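Local coordinates for protein orotate phosphoribosyltransferase (Aeropyrum pernix, PDB 2YZK) that probably catalyses the magnesium-dependent transfer of a ribosyl phosphate group from 5-phosphoribose 1-diphosphate to orotate, yielding orotidine monophosphate in pyrimidine biosynthesis, at residues 113-118 against 143-148. Numbering follows the deposited sequence.
Sequences DDVATT and VDRGEG
Val-115 and Ala-116 run parallel to Val-143 and Asp-144 in a short parallel sheet of this type I phosphoribosyltransferase fold, where the chain of the predicted phosphoribosyl diphosphate loop has turned a corner at Asp-114. The tight part is a ladder of three backbone hydrogen bonds: Val-143 N to Asp-114 O, Ala-116 N to Val-143 O at 2.9 Å, and Arg-145 N to Ala-116 O with an N-H...O angle of 170°. Val-115 lies on the same face as Val-143, and Met-31 touches both; with CG1 anti to the backbone N (chi1 178°), that methyl comes within 3.9 Å of Arg-145 CG. Beyond it, Arg-145 CD lies 3.7 Å from Thr-117 CG2. An alanine in place of Arg-145, which like Thr-117 is predicted to bind orotate, would probably leave both methyls less covered and Glu-147 without its side-on grip from two guanidinium nitrogens, although Arg-23 also pairs with that carboxylate. Past the strands the two segments draw apart, and a water bridges the looser end. It donates to Thr-117 O and to Asp-144 OD1, and accepts from Glu-147 N at 2.7 Å. Asp-144 OD1 also closes an Asx turn, taking Gly-146 N at 2.9 Å from well above its carboxylate plane.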
loop_
_atom_site.group_PDB
_atom_site.type_symbol
_atom_site.label_atom_id
_atom_site.label_comp_id
_atom_site.label_asym_id
_atom_site.label_seq_id
_atom_site.Cartn_x
_atom_site.Cartn_y
_atom_site.Cartn_z
ATOM N N ASP A 113 3.081 -2.125 -10.434
ATOM C CA ASP A 113 3.443 -3.284 -9.622
ATOM C C ASP A 113 4.947 -3.199 -9.411
ATOM O O ASP A 113 5.645 -2.558 -10.196
ATOM C CB ASP A 113 3.082 -4.594 -10.329
ATOM C CG ASP A 113 2.872 -5.744 -9.351
ATOM O OD1 ASP A 113 3.126 -5.557 -8.142
ATOM O OD2 ASP A 113 2.447 -6.834 -9.789
ATOM N N ASP A 114 5.462 -3.825 -8.356
ATOM C CA ASP A 114 6.892 -3.734 -8.135
ATOM C C ASP A 114 7.704 -4.594 -9.094
ATOM O O ASP A 114 8.635 -4.098 -9.723
ATOM C CB ASP A 114 7.249 -4.022 -6.661
ATOM C CG ASP A 114 6.826 -5.407 -6.184
ATOM O OD1 ASP A 114 6.035 -6.100 -6.861
ATOM O OD2 ASP A 114 7.293 -5.790 -5.088
ATOM N N VAL A 115 7.322 -5.858 -9.247
ATOM C CA VAL A 115 8.044 -6.774 -10.126
ATOM C C VAL A 115 7.116 -7.548 -11.061
ATOM O O VAL A 115 6.114 -8.119 -10.622
ATOM C CB VAL A 115 8.864 -7.798 -9.292
ATOM C CG1 VAL A 115 9.581 -8.773 -10.207
ATOM C CG2 VAL A 115 9.862 -7.070 -8.415
ATOM N N ALA A 116 7.453 -7.564 -12.348
ATOM C CA ALA A 116 6.661 -8.297 -13.331
ATOM C C ALA A 116 7.285 -9.680 -13.491
ATOM O O ALA A 116 8.461 -9.806 -13.835
ATOM C CB ALA A 116 6.657 -7.560 -14.673
ATOM N N THR A 117 6.497 -10.712 -13.219
ATOM C CA THR A 117 6.973 -12.080 -13.343
ATOM C C THR A 117 6.341 -12.694 -14.588
ATOM O O THR A 117 6.853 -12.517 -15.689
ATOM C CB THR A 117 6.617 -12.908 -12.084
ATOM O OG1 THR A 117 5.197 -12.924 -11.895
ATOM C CG2 THR A 117 7.270 -12.301 -10.849
ATOM N N THR A 118 5.223 -13.391 -14.426
ATOM C CA THR A 118 4.550 -14.001 -15.567
ATOM C C THR A 118 3.616 -13.002 -16.245
ATOM O O THR A 118 3.247 -13.169 -17.405
ATOM C CB THR A 118 3.719 -15.227 -15.138
ATOM O OG1 THR A 118 2.726 -14.821 -14.189
ATOM C CG2 THR A 118 4.614 -16.281 -14.511
ATOM N N VAL A 143 11.003 -3.611 -11.755
ATOM C CA VAL A 143 11.814 -4.654 -12.365
ATOM C C VAL A 143 11.005 -5.680 -13.145
ATOM O O VAL A 143 10.023 -6.233 -12.647
ATOM C CB VAL A 143 12.646 -5.409 -11.296
ATOM C CG1 VAL A 143 13.383 -6.581 -11.938
ATOM C CG2 VAL A 143 13.640 -4.462 -10.647
ATOM N N ASP A 144 11.418 -5.924 -14.383
ATOM C CA ASP A 144 10.755 -6.921 -15.211
ATOM C C ASP A 144 11.705 -8.113 -15.252
ATOM O O ASP A 144 12.862 -7.975 -15.648
ATOM C CB ASP A 144 10.509 -6.371 -16.620
ATOM C CG ASP A 144 9.922 -7.410 -17.568
ATOM O OD1 ASP A 144 9.430 -8.455 -17.088
ATOM O OD2 ASP A 144 9.943 -7.175 -18.797
ATOM N N ARG A 145 11.229 -9.277 -14.824
ATOM C CA ARG A 145 12.076 -10.458 -14.827
ATOM C C ARG A 145 12.411 -10.883 -16.250
ATOM O O ARG A 145 13.358 -11.640 -16.470
ATOM C CB ARG A 145 11.394 -11.611 -14.089
ATOM C CG ARG A 145 11.256 -11.404 -12.585
ATOM C CD ARG A 145 10.819 -12.703 -11.924
ATOM N NE ARG A 145 11.789 -13.760 -12.201
ATOM C CZ ARG A 145 12.879 -13.988 -11.475
ATOM N NH1 ARG A 145 13.142 -13.244 -10.408
ATOM N NH2 ARG A 145 13.726 -14.942 -11.835
ATOM N N GLY A 146 11.639 -10.384 -17.211
ATOM C CA GLY A 146 11.866 -10.729 -18.603
ATOM C C GLY A 146 11.547 -12.188 -18.849
ATOM O O GLY A 146 12.263 -12.890 -19.573
ATOM N N GLU A 147 10.456 -12.646 -18.248
ATOM C CA GLU A 147 10.052 -14.035 -18.384
ATOM C C GLU A 147 8.627 -14.211 -18.904
ATOM O O GLU A 147 7.846 -15.013 -18.383
ATOM C CB GLU A 147 10.263 -14.749 -17.042
ATOM C CG GLU A 147 11.747 -14.754 -16.643
ATOM C CD GLU A 147 12.022 -15.280 -15.243
ATOM O OE1 GLU A 147 11.064 -15.493 -14.474
ATOM O OE2 GLU A 147 13.213 -15.468 -14.908
ATOM N N GLY A 148 8.295 -13.441 -19.936
ATOM C CA GLY A 148 6.979 -13.552 -20.545
ATOM C C GLY A 148 5.899 -12.543 -20.195
ATOM O O GLY A 148 4.862 -12.523 -20.853
HETATM O O HOH W 1 8.497 -11.043 -17.213
#